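Local coordinates for enoyl-CoA hydratase/isomerase family protein (PDB 3L3S) that probably acts as a hydro-lyase of the crotonase superfamily, related to the enoyl-CoA hydratases and isomerases, at residues 15-20 with 200-205; 106-111 with 196-201; 150-155 with 162-167. All blocks are in the same frame, centred on the assembly; numbering follows the deposited sequence.

Contact 1 (15-20 with 200-205); sequences EGVLTL and DLAGAL
The N-terminal beta hairpin of the crotonase fold meets helix 194-207 here, where Val17, first residue of strand 17-22, leans on Ala202 and Gly203. Just before it, Glu15 and Gly16 form the two corners of a type I' turn that reverses the chain from strand 9-14. Gly16 suits the second corner because its phi of 82° is easily adopted by a residue without a CB. The bend delivers Val17 to the sheet with its side chain directed at the helix, the CA of Val17 6.3 Å from the CA of Gly203.

The two methyls of Val17 divide the work. Val17 CG1, anti to the backbone N (chi1 -171°), meets the methyl CB of Ala202 at 3.8 Å. Val17 CG2 lies beside the backbone N and reaches past the alanine to the bare main chain of Gly203, 3.8 Å from both Gly203 N and Gly203 CA. Val17 CG2 also stays within 4.2 Å of Ala202 CB, which therefore rests against both branches of the valine fork. Ala202 offers one short methyl and Gly203 no side chain, a pairing that lets the helix backbone come close to the strand. Valine, branched at CB and common in strands, is wide enough to span the two residues.

No hydrogen bond crosses the contact, and the buried area is a modest 116 Å² summed over both sides. Val17 also packs on Val53 and Val55, so the apolar patch continues across the sheet onto strand 53-58. On the same helix, Leu201 and Leu205 reach Thr170 and Leu169 of the second subunit. Small helix residues set against a beta-branched strand residue belong to the helix-on-sheet layering of the crotonase fold.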
loop_
_atom_site.group_PDB
_atom_site.type_symbol
_atom_site.label_atom_id
_atom_site.label_comp_id
_atom_site.label_asym_id
_atom_site.label_seq_id
_atom_site.Cartn_x
_atom_site.Cartn_y
_atom_site.Cartn_z
ATOM N N GLU B 15 23.787 25.630 4.173
ATOM C CA GLU B 15 23.375 25.135 5.500
ATOM C C GLU B 15 23.006 23.636 5.518
ATOM O O GLU B 15 21.917 23.254 5.960
ATOM C CB GLU B 15 22.222 25.985 6.080
ATOM C CG GLU B 15 22.525 27.471 6.321
ATOM C CD GLU B 15 21.369 28.208 7.007
ATOM O OE1 GLU B 15 20.192 27.995 6.626
ATOM O OE2 GLU B 15 21.640 29.005 7.934
ATOM N N GLY B 16 23.901 22.813 4.969
ATOM C CA GLY B 16 23.683 21.373 4.911
ATOM C C GLY B 16 22.811 20.852 3.773
ATOM O O GLY B 16 22.781 19.648 3.510
ATOM N N VAL B 17 22.104 21.757 3.103
ATOM C CA VAL B 17 21.225 21.413 1.994
ATOM C C VAL B 17 21.961 21.500 0.659
ATOM O O VAL B 17 22.478 22.560 0.307
ATOM C CB VAL B 17 19.988 22.356 1.955
ATOM C CG1 VAL B 17 18.959 21.865 0.953
ATOM C CG2 VAL B 17 19.373 22.486 3.334
ATOM N N LEU B 18 22.021 20.376 -0.058
ATOM C CA LEU B 18 22.655 20.304 -1.382
ATOM C C LEU B 18 21.582 20.212 -2.475
ATOM O O LEU B 18 20.887 19.198 -2.614
ATOM C CB LEU B 18 23.636 19.117 -1.477
ATOM C CG LEU B 18 24.292 18.754 -2.826
ATOM C CD1 LEU B 18 25.089 19.905 -3.446
ATOM C CD2 LEU B 18 25.189 17.565 -2.630
ATOM N N THR B 19 21.468 21.285 -3.247
ATOM C CA THR B 19 20.500 21.363 -4.325
ATOM C C THR B 19 21.152 21.009 -5.645
ATOM O O THR B 19 22.171 21.586 -6.029
ATOM C CB THR B 19 19.814 22.753 -4.374
ATOM O OG1 THR B 19 19.114 22.966 -3.143
ATOM C CG2 THR B 19 18.805 22.845 -5.516
ATOM N N LEU B 20 20.581 19.984 -6.273
ATOM C CA LEU B 20 21.000 19.466 -7.561
ATOM C C LEU B 20 20.021 20.027 -8.582
ATOM O O LEU B 20 18.848 19.632 -8.633
ATOM C CB LEU B 20 20.988 17.931 -7.552
ATOM C CG LEU B 20 21.897 17.216 -6.534
ATOM C CD1 LEU B 20 21.793 15.687 -6.663
ATOM C CD2 LEU B 20 23.334 17.657 -6.714
ATOM N N ASP B 200 12.825 25.286 3.505
ATOM C CA ASP B 200 12.600 25.313 4.961
ATOM C C ASP B 200 12.508 23.901 5.531
ATOM O O ASP B 200 13.039 23.625 6.607
ATOM C CB ASP B 200 11.309 26.074 5.316
ATOM C CG ASP B 200 11.377 27.561 4.979
ATOM O OD1 ASP B 200 12.482 28.144 4.985
ATOM O OD2 ASP B 200 10.310 28.152 4.705
ATOM N N LEU B 201 11.844 23.019 4.778
ATOM C CA LEU B 201 11.648 21.621 5.153
ATOM C C LEU B 201 12.993 20.876 5.123
ATOM O O LEU B 201 13.302 20.115 6.041
ATOM C CB LEU B 201 10.632 20.982 4.206
ATOM C CG LEU B 201 9.945 19.664 4.555
ATOM C CD1 LEU B 201 8.452 19.767 4.269
ATOM C CD2 LEU B 201 10.565 18.542 3.749
ATOM N N ALA B 202 13.795 21.147 4.089
ATOM C CA ALA B 202 15.121 20.554 3.933
ATOM C C ALA B 202 16.091 21.134 4.970
ATOM O O ALA B 202 16.846 20.384 5.603
ATOM C CB ALA B 202 15.653 20.786 2.514
ATOM N N GLY B 203 16.005 22.455 5.176
ATOM C CA GLY B 203 16.840 23.164 6.144
ATOM C C GLY B 203 16.654 22.703 7.581
ATOM O O GLY B 203 17.635 22.567 8.318
ATOM N N ALA B 204 15.399 22.418 7.951
ATOM C CA ALA B 204 15.031 21.927 9.284
ATOM C C ALA B 204 15.519 20.483 9.448
ATOM O O ALA B 204 15.992 20.116 10.520
ATOM C CB ALA B 204 13.520 22.006 9.498
ATOM N N LEU B 205 15.450 19.706 8.360
ATOM C CA LEU B 205 15.921 18.323 8.332
ATOM C C LEU B 205 17.434 18.274 8.517
ATOM O O LEU B 205 17.948 17.409 9.234
ATOM C CB LEU B 205 15.551 17.636 7.018
ATOM C CG LEU B 205 14.397 16.639 7.006
ATOM C CD1 LEU B 205 14.196 16.149 5.589
ATOM C CD2 LEU B 205 14.691 15.474 7.945
#

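Contact 2 (106-111 with 196-201); sequences PTIALV and THVADL
Val198 projects from helix 194-207 between Ile108 and Leu110, the two side chains that strand 107-111 sends to this face of the sheet. These three buried residues form the packed part of the contact. Val198 CG1, anti to the backbone N (chi1 173°), meets Ile108 CG2 at 4.0 Å, the two side chains passing in opposite senses. Val198 CG2 lies 4.0 Å from Leu110 CG, while Val198 CG1 also comes within 4.2 Å of Leu110 CD1. Alternation along the strand explains the choice of residues: Ile108 and Leu110 face the helix, whereas Ala109 points the other way. This is alpha/beta layering of the crotonase core, with strand and helix axes 9.8 Å apart and running nearly antiparallel at 171°. Tyr130, from the neighbouring strand 128-131, extends the apolar patch by touching Ile108, Val198 and Leu201. At the margin Leu201 is only partly buried; Ile108 stretches its longer branch to place Ile108 CD1 4.0 Å from Leu201 CD2. The far side of the helix is the open one. Ala199 points away from the strand, and Thr196, Ala199 and Asp200 are exposed to solvent, where a hydroxyl, a small methyl and a carboxylate are all readily accommodated.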
loop_
_atom_site.group_PDB
_atom_site.type_symbol
_atom_site.label_atom_id
_atom_site.label_comp_id
_atom_site.label_asym_id
_atom_site.label_seq_id
_atom_site.Cartn_x
_atom_site.Cartn_y
_atom_site.Cartn_z
ATOM N N PRO B 106 18.253 12.200 3.484
ATOM C CA PRO B 106 16.978 12.565 2.837
ATOM C C PRO B 106 17.099 13.192 1.458
ATOM O O PRO B 106 17.950 14.046 1.229
ATOM C CB PRO B 106 16.360 13.557 3.816
ATOM C CG PRO B 106 16.881 13.123 5.120
ATOM C CD PRO B 106 18.332 12.827 4.818
ATOM N N THR B 107 16.301 12.677 0.528
ATOM C CA THR B 107 16.267 13.164 -0.849
ATOM C C THR B 107 14.873 13.738 -1.145
ATOM O O THR B 107 13.853 13.099 -0.877
ATOM C CB THR B 107 16.636 12.051 -1.846
ATOM O OG1 THR B 107 15.695 10.980 -1.733
ATOM C CG2 THR B 107 18.055 11.506 -1.552
ATOM N N ILE B 108 14.837 14.983 -1.610
ATOM C CA ILE B 108 13.582 15.684 -1.906
ATOM C C ILE B 108 13.533 16.184 -3.345
ATOM O O ILE B 108 14.443 16.866 -3.807
ATOM C CB ILE B 108 13.374 16.917 -0.959
ATOM C CG1 ILE B 108 13.407 16.490 0.514
ATOM C CG2 ILE B 108 12.027 17.609 -1.252
ATOM C CD1 ILE B 108 13.759 17.590 1.482
ATOM N N ALA B 109 12.428 15.889 -4.018
ATOM C CA ALA B 109 12.212 16.327 -5.384
ATOM C C ALA B 109 11.259 17.530 -5.439
ATOM O O ALA B 109 10.200 17.522 -4.803
ATOM C CB ALA B 109 11.679 15.184 -6.213
ATOM N N LEU B 110 11.678 18.578 -6.148
ATOM C CA LEU B 110 10.884 19.804 -6.341
ATOM C C LEU B 110 10.389 19.774 -7.798
ATOM O O LEU B 110 11.177 19.943 -8.740
ATOM C CB LEU B 110 11.759 21.037 -6.072
ATOM C CG LEU B 110 11.223 22.449 -5.786
ATOM C CD1 LEU B 110 12.380 23.280 -5.256
ATOM C CD2 LEU B 110 10.617 23.134 -6.996
ATOM N N VAL B 111 9.086 19.548 -7.959
ATOM C CA VAL B 111 8.431 19.436 -9.271
ATOM C C VAL B 111 7.485 20.601 -9.600
ATOM O O VAL B 111 6.492 20.811 -8.901
ATOM C CB VAL B 111 7.671 18.072 -9.361
ATOM C CG1 VAL B 111 6.951 17.894 -10.681
ATOM C CG2 VAL B 111 8.648 16.933 -9.171
ATOM N N THR B 196 10.263 28.027 -1.162
ATOM C CA THR B 196 10.482 28.263 0.275
ATOM C C THR B 196 10.121 27.045 1.111
ATOM O O THR B 196 10.867 26.683 2.013
ATOM C CB THR B 196 9.673 29.463 0.828
ATOM O OG1 THR B 196 8.294 29.329 0.461
ATOM C CG2 THR B 196 10.229 30.778 0.310
ATOM N N HIS B 197 9.001 26.402 0.771
ATOM C CA HIS B 197 8.512 25.212 1.471
ATOM C C HIS B 197 9.565 24.105 1.527
ATOM O O HIS B 197 9.826 23.559 2.596
ATOM C CB HIS B 197 7.241 24.678 0.807
ATOM C CG HIS B 197 6.607 23.537 1.543
ATOM N ND1 HIS B 197 5.686 23.727 2.548
ATOM C CD2 HIS B 197 6.757 22.196 1.417
ATOM C CE1 HIS B 197 5.297 22.552 3.012
ATOM N NE2 HIS B 197 5.931 21.608 2.342
ATOM N N VAL B 198 10.148 23.795 0.367
ATOM C CA VAL B 198 11.184 22.774 0.221
ATOM C C VAL B 198 12.465 23.193 0.943
ATOM O O VAL B 198 13.037 22.401 1.683
ATOM C CB VAL B 198 11.461 22.482 -1.283
ATOM C CG1 VAL B 198 12.664 21.545 -1.469
ATOM C CG2 VAL B 198 10.232 21.858 -1.915
ATOM N N ALA B 199 12.858 24.457 0.784
ATOM C CA ALA B 199 14.065 24.994 1.418
ATOM C C ALA B 199 14.003 24.987 2.953
ATOM O O ALA B 199 14.992 24.656 3.610
ATOM C CB ALA B 199 14.357 26.393 0.896
ATOM N N ASP B 200 12.825 25.286 3.505
ATOM C CA ASP B 200 12.600 25.313 4.961
ATOM C C ASP B 200 12.508 23.901 5.531
ATOM O O ASP B 200 13.039 23.625 6.607
ATOM C CB ASP B 200 11.309 26.074 5.316
ATOM C CG ASP B 200 11.377 27.561 4.979
ATOM O OD1 ASP B 200 12.482 28.144 4.985
ATOM O OD2 ASP B 200 10.310 28.152 4.705
ATOM N N LEU B 201 11.844 23.019 4.778
ATOM C CA LEU B 201 11.648 21.621 5.153
ATOM C C LEU B 201 12.993 20.876 5.123
ATOM O O LEU B 201 13.302 20.115 6.041
ATOM C CB LEU B 201 10.632 20.982 4.206
ATOM C CG LEU B 201 9.945 19.664 4.555
ATOM C CD1 LEU B 201 8.452 19.767 4.269
ATOM C CD2 LEU B 201 10.565 18.542 3.749
#

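Contact 3 (150-155 with 162-167); sequences TPAVAV and RAVTEM
Val155 and Val164 join two short helices, 150-155 and 161-170, that fold back on each other as an alpha hairpin. The short segments run nearly antiparallel, at 158°, with their axes 10.5 Å apart.

From CB outward, the side chain of Val155 meets the second helix as follows. Val155 CB lies 4.2 Å from Val164 CG1. One bond further on, the next atom stands anti to the backbone N (chi1 -180°), which carries it across the gap and brings Val155 CG1 to 3.8 Å from Val164 CG1. At this tip it also meets the selenium of Met167, a selenomethionine, with Val155 CG1 and Met167 SE 4.3 Å apart. Val155 CG1 is thus approached by one methyl and one selenium atom from successive turns of the facing helix. The valines pass in opposite directions. Val164 CG1 also lies 4.1 Å from Ala152 O and 4.4 Å from Ala152 CB, one turn back.

Each residue fits its place: Ala152 is small enough to leave its helix surface accessible to the Val164 methyl, the valines are short and stiff, and the flexible methionine can reach on to Leu120 and Trp178. The other side of helix 161-170 is polar and faces the third subunit, where Glu166 bonds to Tyr130 and Arg162 to the carbonyl of Met123, both of that neighbouring chain.

With no hydrogen bond or charge pair across it, the contact depends on dispersion and the exclusion of water, and its fit rests on the shapes of the side chains rather than on directional bonds.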
loop_
_atom_site.group_PDB
_atom_site.type_symbol
_atom_site.label_atom_id
_atom_site.label_comp_id
_atom_site.label_asym_id
_atom_site.label_seq_id
_atom_site.Cartn_x
_atom_site.Cartn_y
_atom_site.Cartn_z
ATOM N N THR B 150 11.318 -0.081 -16.280
ATOM C CA THR B 150 12.183 0.428 -15.208
ATOM C C THR B 150 11.546 1.581 -14.416
ATOM O O THR B 150 11.641 1.576 -13.204
ATOM C CB THR B 150 13.651 0.707 -15.672
ATOM O OG1 THR B 150 13.671 1.504 -16.864
ATOM C CG2 THR B 150 14.387 -0.588 -15.925
ATOM N N PRO B 151 10.852 2.550 -15.084
ATOM C CA PRO B 151 10.252 3.605 -14.265
ATOM C C PRO B 151 9.112 3.133 -13.378
ATOM O O PRO B 151 8.923 3.683 -12.294
ATOM C CB PRO B 151 9.803 4.631 -15.302
ATOM C CG PRO B 151 10.814 4.495 -16.334
ATOM C CD PRO B 151 10.890 3.016 -16.490
ATOM N N ALA B 152 8.431 2.055 -13.793
ATOM C CA ALA B 152 7.320 1.505 -13.009
ATOM C C ALA B 152 7.776 0.790 -11.728
ATOM O O ALA B 152 6.965 0.550 -10.832
ATOM C CB ALA B 152 6.438 0.590 -13.849
ATOM N N VAL B 153 9.080 0.501 -11.637
ATOM C CA VAL B 153 9.675 -0.134 -10.459
ATOM C C VAL B 153 9.633 0.840 -9.276
ATOM O O VAL B 153 9.068 0.514 -8.231
ATOM C CB VAL B 153 11.127 -0.620 -10.735
ATOM C CG1 VAL B 153 11.795 -1.146 -9.467
ATOM C CG2 VAL B 153 11.117 -1.710 -11.774
ATOM N N ALA B 154 10.171 2.039 -9.473
ATOM C CA ALA B 154 10.184 3.059 -8.431
ATOM C C ALA B 154 8.784 3.617 -8.165
ATOM O O ALA B 154 8.438 3.861 -7.007
ATOM C CB ALA B 154 11.150 4.183 -8.782
ATOM N N VAL B 155 7.977 3.760 -9.226
ATOM C CA VAL B 155 6.596 4.262 -9.123
ATOM C C VAL B 155 5.691 3.280 -8.348
ATOM O O VAL B 155 4.904 3.709 -7.501
ATOM C CB VAL B 155 5.978 4.600 -10.530
ATOM C CG1 VAL B 155 4.557 5.128 -10.395
ATOM C CG2 VAL B 155 6.807 5.655 -11.237
ATOM N N ARG B 162 -3.381 -0.535 -8.421
ATOM C CA ARG B 162 -4.331 -0.121 -9.451
ATOM C C ARG B 162 -3.849 1.132 -10.162
ATOM O O ARG B 162 -3.985 1.260 -11.380
ATOM C CB ARG B 162 -5.693 0.175 -8.845
ATOM C CG ARG B 162 -6.405 -1.029 -8.303
ATOM C CD ARG B 162 -7.088 -1.795 -9.361
ATOM N NE ARG B 162 -8.152 -2.626 -8.826
ATOM C CZ ARG B 162 -8.493 -3.801 -9.339
ATOM N NH1 ARG B 162 -7.831 -4.284 -10.379
ATOM N NH2 ARG B 162 -9.554 -4.441 -8.878
ATOM N N ALA B 163 -3.258 2.030 -9.379
ATOM C CA ALA B 163 -2.750 3.297 -9.868
ATOM C C ALA B 163 -1.606 3.148 -10.868
ATOM O O ALA B 163 -1.697 3.691 -11.967
ATOM C CB ALA B 163 -2.359 4.166 -8.709
ATOM N N VAL B 164 -0.589 2.342 -10.528
ATOM C CA VAL B 164 0.563 2.100 -11.420
ATOM C C VAL B 164 0.169 1.329 -12.664
ATOM O O VAL B 164 0.758 1.521 -13.723
ATOM C CB VAL B 164 1.679 1.229 -10.800
ATOM C CG1 VAL B 164 3.037 1.735 -11.242
ATOM C CG2 VAL B 164 1.550 1.105 -9.322
ATOM N N THR B 165 -0.781 0.410 -12.507
ATOM C CA THR B 165 -1.252 -0.399 -13.619
ATOM C C THR B 165 -1.999 0.458 -14.638
ATOM O O THR B 165 -1.833 0.250 -15.833
ATOM C CB THR B 165 -2.100 -1.599 -13.142
ATOM O OG1 THR B 165 -1.335 -2.356 -12.194
ATOM C CG2 THR B 165 -2.447 -2.533 -14.308
ATOM N N GLU B 166 -2.728 1.473 -14.172
ATOM C CA GLU B 166 -3.448 2.340 -15.089
ATOM C C GLU B 166 -2.505 3.298 -15.811
ATOM O O GLU B 166 -2.675 3.525 -17.002
ATOM C CB GLU B 166 -4.592 3.100 -14.409
ATOM C CG GLU B 166 -5.672 3.554 -15.424
ATOM C CD GLU B 166 -6.636 4.604 -14.892
ATOM O OE1 GLU B 166 -6.187 5.587 -14.261
ATOM O OE2 GLU B 166 -7.852 4.450 -15.127
HETATM N N MSE B 167 -1.469 3.778 -15.115
HETATM C CA MSE B 167 -0.496 4.698 -15.703
HETATM C C MSE B 167 0.297 4.022 -16.807
HETATM O O MSE B 167 0.391 4.538 -17.922
HETATM C CB MSE B 167 0.498 5.227 -14.665
HETATM C CG MSE B 167 -0.070 6.045 -13.557
HETATM SE SE MSE B 167 1.371 6.959 -12.625
HETATM C CE MSE B 167 1.521 8.519 -13.780
#

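Overall arrangement
Contacts 1 and 2 are neighbours, their centres about 7 Å apart, and share helix 194-207, which lies along one face of the six-stranded sheet. Contact 1 meets strand 17-22 and contact 2 strand 107-111, with strand 53-58 between them. They touch directly through Ala202 CB and Ile108 CD1, 3.9 Å apart. Along the chain, strand 17-22 comes first, then strand 107-111, then both helices of contact 3, and finally the shared helix. Contact 3 lies across the chain's centre, about 29 and about 23 Å from contacts 1 and 2, centre to centre. A helix late in the chain thus packs on strands that come early in it, while the separate helical hairpin borders the third subunit of the trimer.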